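Local coordinates for protein P91 (Metagenome, PDB 4ZI5) that hydrolyses phosphotriesters as a promiscuous activity and belongs to the dienelactone hydrolase-like enzymes of the alpha/beta hydrolase superfamily, at residues A75-D80 / A101-R106; A109-L114 / T143-T148; G30-D35 / P118-S123. All coordinates share one frame; numbering follows the deposited sequence.

Interaction 1. Residues A75-D80 / A101-R106; sequences ADMHGD and AHWRRR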
loop_
_atom_site.group_PDB
_atom_site.type_symbol
_atom_site.label_atom_id
_atom_site.label_comp_id
_atom_site.label_asym_id
_atom_site.label_seq_id
_atom_site.Cartn_x
_atom_site.Cartn_y
_atom_site.Cartn_z
ATOM N N ALA A 75 -1.694 -17.949 -17.272
ATOM C CA ALA A 75 -1.622 -19.366 -17.000
ATOM C C ALA A 75 -2.968 -20.070 -17.226
ATOM O O ALA A 75 -4.029 -19.481 -17.030
ATOM C CB ALA A 75 -1.150 -19.601 -15.581
ATOM N N ASP A 76 -2.892 -21.328 -17.644
ATOM C CA ASP A 76 -4.044 -22.220 -17.699
ATOM C C ASP A 76 -3.912 -23.218 -16.558
ATOM O O ASP A 76 -3.177 -24.221 -16.692
ATOM C CB ASP A 76 -4.072 -22.926 -19.049
ATOM C CG ASP A 76 -5.196 -23.977 -19.163
ATOM O OD1 ASP A 76 -6.109 -23.982 -18.309
ATOM O OD2 ASP A 76 -5.114 -24.850 -20.069
ATOM N N MET A 77 -4.604 -22.978 -15.444
ATOM C CA MET A 77 -4.565 -23.936 -14.316
ATOM C C MET A 77 -5.417 -25.175 -14.564
ATOM O O MET A 77 -5.007 -26.277 -14.218
ATOM C CB MET A 77 -4.978 -23.300 -12.987
ATOM C CG MET A 77 -3.975 -22.320 -12.444
ATOM S SD MET A 77 -2.433 -23.052 -11.902
ATOM C CE MET A 77 -2.944 -23.794 -10.355
ATOM N N HIS A 78 -6.589 -24.993 -15.173
ATOM C CA HIS A 78 -7.547 -26.073 -15.322
ATOM C C HIS A 78 -7.164 -27.096 -16.369
ATOM O O HIS A 78 -7.496 -28.274 -16.218
ATOM C CB HIS A 78 -8.930 -25.503 -15.604
ATOM C CG HIS A 78 -9.418 -24.577 -14.540
ATOM N ND1 HIS A 78 -9.058 -24.705 -13.214
ATOM C CD2 HIS A 78 -10.248 -23.518 -14.603
ATOM C CE1 HIS A 78 -9.633 -23.750 -12.513
ATOM N NE2 HIS A 78 -10.366 -23.021 -13.330
ATOM N N GLY A 79 -6.436 -26.689 -17.401
ATOM C CA GLY A 79 -6.106 -27.586 -18.513
ATOM C C GLY A 79 -7.094 -27.430 -19.644
ATOM O O GLY A 79 -8.258 -27.085 -19.410
ATOM N N ASP A 80 -6.614 -27.650 -20.867
ATOM C CA ASP A 80 -7.388 -27.459 -22.102
ATOM C C ASP A 80 -8.024 -26.060 -22.233
ATOM O O ASP A 80 -9.063 -25.891 -22.880
ATOM C CB ASP A 80 -8.471 -28.563 -22.220
ATOM C CG ASP A 80 -7.941 -29.945 -21.827
ATOM O OD1 ASP A 80 -6.709 -30.171 -21.917
ATOM O OD2 ASP A 80 -8.751 -30.808 -21.412
ATOM N N ALA A 101 -0.506 -30.181 -2.799
ATOM C CA ALA A 101 0.646 -30.612 -3.575
ATOM C C ALA A 101 0.354 -30.609 -5.087
ATOM O O ALA A 101 1.186 -30.173 -5.896
ATOM C CB ALA A 101 1.149 -31.993 -3.094
ATOM N N HIS A 102 -0.807 -31.105 -5.468
ATOM C CA HIS A 102 -1.254 -31.097 -6.867
ATOM C C HIS A 102 -1.437 -29.664 -7.384
ATOM O O HIS A 102 -1.020 -29.316 -8.493
ATOM C CB HIS A 102 -2.560 -31.895 -6.986
ATOM C CG HIS A 102 -3.437 -31.487 -8.115
ATOM N ND1 HIS A 102 -3.220 -31.905 -9.408
ATOM C CD2 HIS A 102 -4.544 -30.711 -8.144
ATOM C CE1 HIS A 102 -4.156 -31.394 -10.187
ATOM N NE2 HIS A 102 -4.971 -30.663 -9.447
ATOM N N TRP A 103 -2.065 -28.845 -6.563
ATOM C CA TRP A 103 -2.252 -27.418 -6.857
ATOM C C TRP A 103 -0.915 -26.724 -7.133
ATOM O O TRP A 103 -0.749 -26.029 -8.138
ATOM C CB TRP A 103 -2.981 -26.810 -5.677
ATOM C CG TRP A 103 -3.370 -25.345 -5.765
ATOM C CD1 TRP A 103 -3.242 -24.492 -6.820
ATOM C CD2 TRP A 103 -3.997 -24.615 -4.726
ATOM N NE1 TRP A 103 -3.732 -23.238 -6.479
ATOM C CE2 TRP A 103 -4.196 -23.292 -5.194
ATOM C CE3 TRP A 103 -4.374 -24.935 -3.409
ATOM C CZ2 TRP A 103 -4.798 -22.306 -4.409
ATOM C CZ3 TRP A 103 -4.966 -23.951 -2.630
ATOM C CH2 TRP A 103 -5.166 -22.654 -3.129
ATOM N N ARG A 104 0.054 -27.001 -6.274
ATOM C CA ARG A 104 1.402 -26.464 -6.417
ATOM C C ARG A 104 2.130 -26.936 -7.666
ATOM O O ARG A 104 2.780 -26.138 -8.326
ATOM C CB ARG A 104 2.219 -26.735 -5.159
ATOM C CG ARG A 104 1.722 -25.906 -3.985
ATOM C CD ARG A 104 2.195 -26.410 -2.610
ATOM N NE ARG A 104 1.617 -25.637 -1.495
ATOM C CZ ARG A 104 2.155 -25.493 -0.272
ATOM N NH1 ARG A 104 3.322 -26.068 0.048
ATOM N NH2 ARG A 104 1.528 -24.757 0.655
ATOM N N ARG A 105 1.968 -28.204 -8.030
ATOM C CA ARG A 105 2.582 -28.717 -9.252
ATOM C C ARG A 105 1.993 -28.055 -10.475
ATOM O O ARG A 105 2.714 -27.748 -11.412
ATOM C CB ARG A 105 2.405 -30.237 -9.404
ATOM C CG ARG A 105 3.219 -31.084 -8.460
ATOM C CD ARG A 105 3.210 -32.545 -8.929
ATOM N NE ARG A 105 1.884 -33.170 -8.845
ATOM C CZ ARG A 105 1.343 -33.677 -7.733
ATOM N NH1 ARG A 105 1.967 -33.601 -6.564
ATOM N NH2 ARG A 105 0.139 -34.232 -7.783
ATOM N N ARG A 106 0.688 -27.834 -10.463
ATOM C CA ARG A 106 0.005 -27.183 -11.558
ATOM C C ARG A 106 0.474 -25.739 -11.737
ATOM O O ARG A 106 0.678 -25.273 -12.874
ATOM C CB ARG A 106 -1.518 -27.276 -11.369
ATOM C CG ARG A 106 -2.360 -26.847 -12.566
ATOM C CD ARG A 106 -2.155 -27.688 -13.797
ATOM N NE ARG A 106 -2.459 -29.094 -13.540
ATOM C CZ ARG A 106 -3.683 -29.640 -13.509
ATOM N NH1 ARG A 106 -4.777 -28.918 -13.684
ATOM N NH2 ARG A 106 -3.802 -30.947 -13.270
HETATM O O HOH W 1 -0.957 -24.098 -15.067
#

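Interaction 2. Residues A109-L114 / T143-T148; sequences AALDAL and TGAPLT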
loop_
_atom_site.group_PDB
_atom_site.type_symbol
_atom_site.label_atom_id
_atom_site.label_comp_id
_atom_site.label_asym_id
_atom_site.label_seq_id
_atom_site.Cartn_x
_atom_site.Cartn_y
_atom_site.Cartn_z
ATOM N N ALA A 109 4.112 -25.742 -13.129
ATOM C CA ALA A 109 4.113 -26.011 -14.572
ATOM C C ALA A 109 3.965 -24.706 -15.362
ATOM O O ALA A 109 4.667 -24.519 -16.359
ATOM C CB ALA A 109 3.033 -27.014 -14.969
ATOM N N ALA A 110 3.131 -23.778 -14.864
ATOM C CA ALA A 110 2.981 -22.452 -15.508
ATOM C C ALA A 110 4.283 -21.656 -15.400
ATOM O O ALA A 110 4.720 -21.048 -16.375
ATOM C CB ALA A 110 1.811 -21.679 -14.899
ATOM N N LEU A 111 4.908 -21.676 -14.222
ATOM C CA LEU A 111 6.186 -21.000 -14.044
ATOM C C LEU A 111 7.277 -21.574 -14.962
ATOM O O LEU A 111 8.014 -20.814 -15.602
ATOM C CB LEU A 111 6.639 -21.048 -12.587
ATOM C CG LEU A 111 7.955 -20.360 -12.258
ATOM C CD1 LEU A 111 7.993 -18.915 -12.725
ATOM C CD2 LEU A 111 8.186 -20.475 -10.759
ATOM N N ASP A 112 7.329 -22.902 -15.079
ATOM C CA ASP A 112 8.239 -23.542 -16.050
ATOM C C ASP A 112 7.937 -23.137 -17.512
ATOM O O ASP A 112 8.857 -22.895 -18.276
ATOM C CB ASP A 112 8.209 -25.068 -15.895
ATOM C CG ASP A 112 8.803 -25.535 -14.570
ATOM O OD1 ASP A 112 9.543 -24.784 -13.915
ATOM O OD2 ASP A 112 8.562 -26.674 -14.177
ATOM N N ALA A 113 6.668 -23.044 -17.883
ATOM C CA ALA A 113 6.302 -22.607 -19.221
ATOM C C ALA A 113 6.719 -21.147 -19.504
ATOM O O ALA A 113 7.189 -20.821 -20.581
ATOM C CB ALA A 113 4.809 -22.762 -19.430
ATOM N N LEU A 114 6.549 -20.276 -18.521
ATOM C CA LEU A 114 7.098 -18.921 -18.605
ATOM C C LEU A 114 8.610 -18.909 -18.862
ATOM O O LEU A 114 9.076 -18.263 -19.800
ATOM C CB LEU A 114 6.794 -18.138 -17.325
ATOM C CG LEU A 114 7.393 -16.734 -17.262
ATOM C CD1 LEU A 114 6.646 -15.802 -18.194
ATOM C CD2 LEU A 114 7.392 -16.219 -15.817
ATOM N N THR A 143 6.448 -23.268 -1.932
ATOM C CA THR A 143 7.323 -24.357 -2.386
ATOM C C THR A 143 8.794 -23.969 -2.388
ATOM O O THR A 143 9.641 -24.838 -2.589
ATOM C CB THR A 143 6.963 -24.867 -3.802
ATOM O OG1 THR A 143 7.240 -23.850 -4.771
ATOM C CG2 THR A 143 5.529 -25.289 -3.902
ATOM N N GLY A 144 9.111 -22.690 -2.204
ATOM C CA GLY A 144 10.466 -22.176 -2.310
ATOM C C GLY A 144 10.846 -21.828 -3.722
ATOM O O GLY A 144 12.018 -21.672 -4.008
ATOM N N ALA A 145 9.876 -21.691 -4.620
ATOM C CA ALA A 145 10.208 -21.328 -5.991
ATOM C C ALA A 145 11.009 -20.023 -6.057
ATOM O O ALA A 145 10.798 -19.122 -5.229
ATOM C CB ALA A 145 8.941 -21.206 -6.813
ATOM N N PRO A 146 11.956 -19.908 -7.022
ATOM C CA PRO A 146 12.857 -18.749 -7.084
ATOM C C PRO A 146 12.204 -17.503 -7.719
ATOM O O PRO A 146 12.694 -16.947 -8.717
ATOM C CB PRO A 146 14.043 -19.280 -7.920
ATOM C CG PRO A 146 13.391 -20.222 -8.858
ATOM C CD PRO A 146 12.309 -20.917 -8.051
ATOM N N LEU A 147 11.113 -17.078 -7.106
ATOM C CA LEU A 147 10.387 -15.880 -7.499
ATOM C C LEU A 147 10.947 -14.665 -6.784
ATOM O O LEU A 147 11.265 -14.696 -5.598
ATOM C CB LEU A 147 8.911 -16.040 -7.143
ATOM C CG LEU A 147 8.175 -17.108 -7.960
ATOM C CD1 LEU A 147 6.914 -17.536 -7.247
ATOM C CD2 LEU A 147 7.822 -16.594 -9.336
ATOM N N THR A 148 11.112 -13.597 -7.543
ATOM C CA THR A 148 11.471 -12.289 -6.988
ATOM C C THR A 148 10.331 -11.641 -6.177
ATOM O O THR A 148 10.559 -11.038 -5.125
ATOM C CB THR A 148 11.952 -11.375 -8.116
ATOM O OG1 THR A 148 13.149 -11.925 -8.654
ATOM C CG2 THR A 148 12.249 -9.960 -7.606
#

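Interaction 3. Residues G30-D35 / P118-S123; sequences GEFHWD and PEVDGS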
loop_
_atom_site.group_PDB
_atom_site.type_symbol
_atom_site.label_atom_id
_atom_site.label_comp_id
_atom_site.label_asym_id
_atom_site.label_seq_id
_atom_site.Cartn_x
_atom_site.Cartn_y
_atom_site.Cartn_z
ATOM N N GLY A 30 -1.559 -21.940 -22.171
ATOM C CA GLY A 30 -1.457 -20.561 -21.688
ATOM C C GLY A 30 -1.316 -19.573 -22.844
ATOM O O GLY A 30 -1.174 -19.963 -24.008
ATOM N N GLU A 31 -1.319 -18.283 -22.517
ATOM C CA GLU A 31 -1.123 -17.229 -23.506
ATOM C C GLU A 31 -0.034 -16.292 -23.036
ATOM O O GLU A 31 -0.122 -15.729 -21.942
ATOM C CB GLU A 31 -2.441 -16.447 -23.772
ATOM C CG GLU A 31 -2.350 -15.529 -24.977
ATOM C CD GLU A 31 -3.645 -14.833 -25.262
ATOM O OE1 GLU A 31 -4.321 -15.259 -26.219
ATOM O OE2 GLU A 31 -3.996 -13.889 -24.519
ATOM N N PHE A 32 0.993 -16.151 -23.876
ATOM C CA PHE A 32 2.222 -15.430 -23.569
ATOM C C PHE A 32 2.192 -14.085 -24.278
ATOM O O PHE A 32 2.004 -14.025 -25.497
ATOM C CB PHE A 32 3.416 -16.242 -24.041
ATOM C CG PHE A 32 4.735 -15.607 -23.785
ATOM C CD1 PHE A 32 5.262 -15.554 -22.499
ATOM C CD2 PHE A 32 5.487 -15.089 -24.841
ATOM C CE1 PHE A 32 6.491 -14.993 -22.266
ATOM C CE2 PHE A 32 6.729 -14.528 -24.628
ATOM C CZ PHE A 32 7.244 -14.492 -23.336
ATOM N N HIS A 33 2.409 -13.014 -23.499
ATOM C CA HIS A 33 2.378 -11.640 -23.982
ATOM C C HIS A 33 3.730 -10.980 -23.863
ATOM O O HIS A 33 4.379 -11.038 -22.809
ATOM C CB HIS A 33 1.363 -10.837 -23.184
ATOM C CG HIS A 33 -0.042 -11.304 -23.359
ATOM N ND1 HIS A 33 -1.015 -10.515 -23.919
ATOM C CD2 HIS A 33 -0.640 -12.482 -23.050
ATOM C CE1 HIS A 33 -2.150 -11.188 -23.966
ATOM N NE2 HIS A 33 -1.956 -12.378 -23.435
ATOM N N TRP A 34 4.153 -10.327 -24.940
ATOM C CA TRP A 34 5.411 -9.590 -24.931
ATOM C C TRP A 34 5.382 -8.447 -25.966
ATOM O O TRP A 34 4.531 -8.426 -26.882
ATOM C CB TRP A 34 6.606 -10.556 -25.153
ATOM C CG TRP A 34 6.862 -10.886 -26.588
ATOM C CD1 TRP A 34 7.907 -10.426 -27.371
ATOM C CD2 TRP A 34 6.055 -11.716 -27.446
ATOM N NE1 TRP A 34 7.777 -10.914 -28.651
ATOM C CE2 TRP A 34 6.664 -11.719 -28.718
ATOM C CE3 TRP A 34 4.877 -12.447 -27.263
ATOM C CZ2 TRP A 34 6.126 -12.421 -29.809
ATOM C CZ3 TRP A 34 4.335 -13.142 -28.361
ATOM C CH2 TRP A 34 4.956 -13.114 -29.606
ATOM N N ASP A 35 6.288 -7.487 -25.771
ATOM C CA ASP A 35 6.494 -6.400 -26.732
ATOM C C ASP A 35 7.569 -6.824 -27.732
ATOM O O ASP A 35 8.743 -6.931 -27.371
ATOM C CB ASP A 35 6.940 -5.142 -25.970
ATOM C CG ASP A 35 7.058 -3.898 -26.852
ATOM O OD1 ASP A 35 6.878 -3.942 -28.092
ATOM O OD2 ASP A 35 7.280 -2.835 -26.260
ATOM N N PRO A 118 12.135 -17.786 -24.683
ATOM C CA PRO A 118 13.453 -17.123 -24.797
ATOM C C PRO A 118 13.516 -15.623 -24.469
ATOM O O PRO A 118 14.606 -15.096 -24.214
ATOM C CB PRO A 118 13.865 -17.377 -26.259
ATOM C CG PRO A 118 13.048 -18.556 -26.674
ATOM C CD PRO A 118 11.738 -18.407 -25.965
ATOM N N GLU A 119 12.370 -14.959 -24.448
ATOM C CA GLU A 119 12.280 -13.568 -24.049
ATOM C C GLU A 119 12.395 -13.339 -22.538
ATOM O O GLU A 119 12.508 -12.188 -22.115
ATOM C CB GLU A 119 10.950 -12.964 -24.518
ATOM C CG GLU A 119 10.743 -12.971 -26.014
ATOM C CD GLU A 119 10.028 -14.207 -26.531
ATOM O OE1 GLU A 119 9.942 -15.257 -25.826
ATOM O OE2 GLU A 119 9.555 -14.129 -27.685
ATOM N N VAL A 120 12.356 -14.405 -21.746
ATOM C CA VAL A 120 12.345 -14.314 -20.281
ATOM C C VAL A 120 13.734 -14.523 -19.716
ATOM O O VAL A 120 14.377 -15.526 -20.004
ATOM C CB VAL A 120 11.380 -15.367 -19.674
ATOM C CG1 VAL A 120 11.404 -15.376 -18.136
ATOM C CG2 VAL A 120 9.960 -15.087 -20.146
ATOM N N ASP A 121 14.154 -13.561 -18.885
ATOM C CA ASP A 121 15.291 -13.683 -17.978
ATOM C C ASP A 121 14.838 -14.528 -16.784
ATOM O O ASP A 121 14.091 -14.051 -15.892
ATOM C CB ASP A 121 15.708 -12.301 -17.517
ATOM C CG ASP A 121 16.852 -12.322 -16.531
ATOM O OD1 ASP A 121 17.259 -13.392 -16.071
ATOM O OD2 ASP A 121 17.338 -11.218 -16.255
ATOM N N GLY A 122 15.281 -15.787 -16.773
ATOM C CA GLY A 122 14.861 -16.756 -15.756
ATOM C C GLY A 122 15.248 -16.394 -14.334
ATOM O O GLY A 122 14.640 -16.901 -13.384
ATOM N N SER A 123 16.229 -15.510 -14.185
ATOM C CA SER A 123 16.647 -15.041 -12.871
ATOM C C SER A 123 15.720 -13.964 -12.321
ATOM O O SER A 123 15.845 -13.605 -11.154
ATOM C CB SER A 123 18.087 -14.492 -12.902
ATOM O OG SER A 123 18.173 -13.235 -13.577
#

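Interaction 1. Residues A75-D80 / A101-R106
Arg106 NH1 donates to the carbonyl oxygen of Met77 in a short, nearly straight hydrogen bond of 2.7 Å, with an N-H...O angle of 165°. The acceptor lies in the plane of the guanidinium, and the nitrogen approaches almost in line with the carbonyl bond. An arginine suits this place because its guanidinium carries several N-H groups on a long aliphatic stem, so that NH1 can serve the carbonyl while NE makes a salt bridge with Asp23. The chain bends at chi2 and chi3 (63° and 59°), which folds CG and CD against the same oxygen and turns NH1 back onto it.

Met77 runs the opposite way past the arginine. With CG anti to its own carbonyl carbon and two further bends, its flexible thioether brings CE to 3.8 Å from Arg106 CG and to 3.6 Å from Trp103 CD1. The methyl meets the indole at its edge, close to the ring plane, so this is apolar packing at the five-membered ring; Trp103 NE1 is hydrogen-bonded to Thr136 OG1. A water donates to Asp76 O (2.8 Å) and Arg106 O (3.0 Å), tying helix and loop a second time. The loop also braces itself: Gly79 N gives a 2.9 Å hydrogen bond to Asp76 OD1, an Asx motif, and a CB on Gly79 would press against the carbonyl O of His78.

Were this arginine an alanine, the Met77 carbonyl would probably lose its donor, Asp23 its salt-bridge partner and the methionine methyl part of its packing. The chemistry implies division of labour within one side chain: the aliphatic part of Arg106 packs against the Met77 methyl, while its charged end fixes the buried peptide of the loop and links it to the neighbouring strand 15-23.

Interaction 2. Residues A109-L114 / T143-T148
Leu111, on helix 100-115, faces Ala145 in the loop that leads from helix 132-142 to strand 149-153, and their CA atoms, 9.0 Å apart, mark the nearest approach of the two backbones. No hydrogen bond joins the segments at this spacing, so side chains do all the bridging. The loop is shaped by its own backbone. Gly144 ends the preceding helix in a Schellman motif, its positive phi of 86° being easy for a residue without a CB. Pro146 is then the centre of an inverse gamma turn, closed by Leu147 N bonding to Ala145 O at 2.8 Å.

This course presents Ala145 and Leu147 to the helix from two neighbouring points. Leu111 has CG anti to the backbone N (chi1 -179°), which carries its two methyls outward as a fork. CD2 rests 4.1 Å from Ala145 CB, and CD1 lies 4.1 Å from Leu147 CD2; the same Leu147 methyl is equally near CD2. The two leucine side chains point opposite ways and overlap alongside, methyl to methyl. A branched leucine can thus touch two partners at once, while the Ala145 methyl offers a small apolar surface on which CD2 rests.

Around this apolar patch, Leu111 also packs on Val46 of strand 42-48, and Ala145 touches Gln108 one turn back along helix 100-115. Ala110 lies against Val46 and Phe48, Ala109 and Ala113 against Tyr21 of strand 15-23. The helix lies on the sheet through Ala110 and Leu111, and the loop packs beside it, meeting the same Leu111. The loop runs on toward strand 149-153, with Thr148 already making backbone hydrogen bonds to Val125 and Ser171.

Interaction 3. Residues G30-D35 / P118-S123
Glu119 sets its bent side chain between Phe32 and Trp34, two aromatic residues that lie on one side of strand 26-34 because they are two positions apart. The bend at chi2 (92°) folds the carboxylate back between the two rings. OE1 comes to 3.5 Å from Phe32 CE2, obliquely to the ring, with the carboxylate and ring planes 44° apart. OE2 stands over one face of the Trp34 indole, toward its rim, 3.8 Å from NE1; lying above the plane, it does not use the indole N-H. The methylene CG adds apolar contact at 4.0 Å from Trp34 CD1.

A carboxylate over an aromatic face would be poorly placed by itself. Here Arg17 of strand 15-23 forms a salt bridge with Glu119 OE2 and a cation-pi contact with Trp34, which probably offsets the unfavourable electrostatics. Glutamate suits the position by having both an aliphatic stem for the rings and a charge for the arginine.

Phe32, with CG anti to the backbone N, reaches inward, and its edge atom CE1 meets Val120 CG2 at 4.1 Å, near the ring plane. Both side chains also rest on Ala71 of strand 71-74, a small residue over which they can meet.

The contact thus joins strand 26-34, across strand 71-74, to the segment just before strand 125-130. Strands 15-23, 26-34, 71-74, 42-48 and 125-130 lie side by side in the order 1-2-4-3-5, with 26-34 antiparallel to 71-74, as in the alpha/beta hydrolase fold.

Overall arrangement
Helix 100-115 serves two of the contacts: interaction 1 uses its first half and interaction 2 its second, their centres 12 Å apart, with Ala75 CB 3.7 Å from Ala110 CB. Both hold loops to the helix. Interaction 3 joins strand 26-34, which precedes the other segments in the chain, to 118-123, which follows the helix; its span encloses interaction 1 and alternates with interaction 2. The centres of interactions 2 and 3 are 13 Å apart, and Leu114 CD1 lies 4.2 Å from Phe32 CE1. Interaction 1 lies close to the putative active site: the Met77 side chain is near, without touching, Gly129, Cys131 and Gly133, which fit a nucleophile elbow. A bound magnesium ion is about 12 Å from the Leu147 side chain.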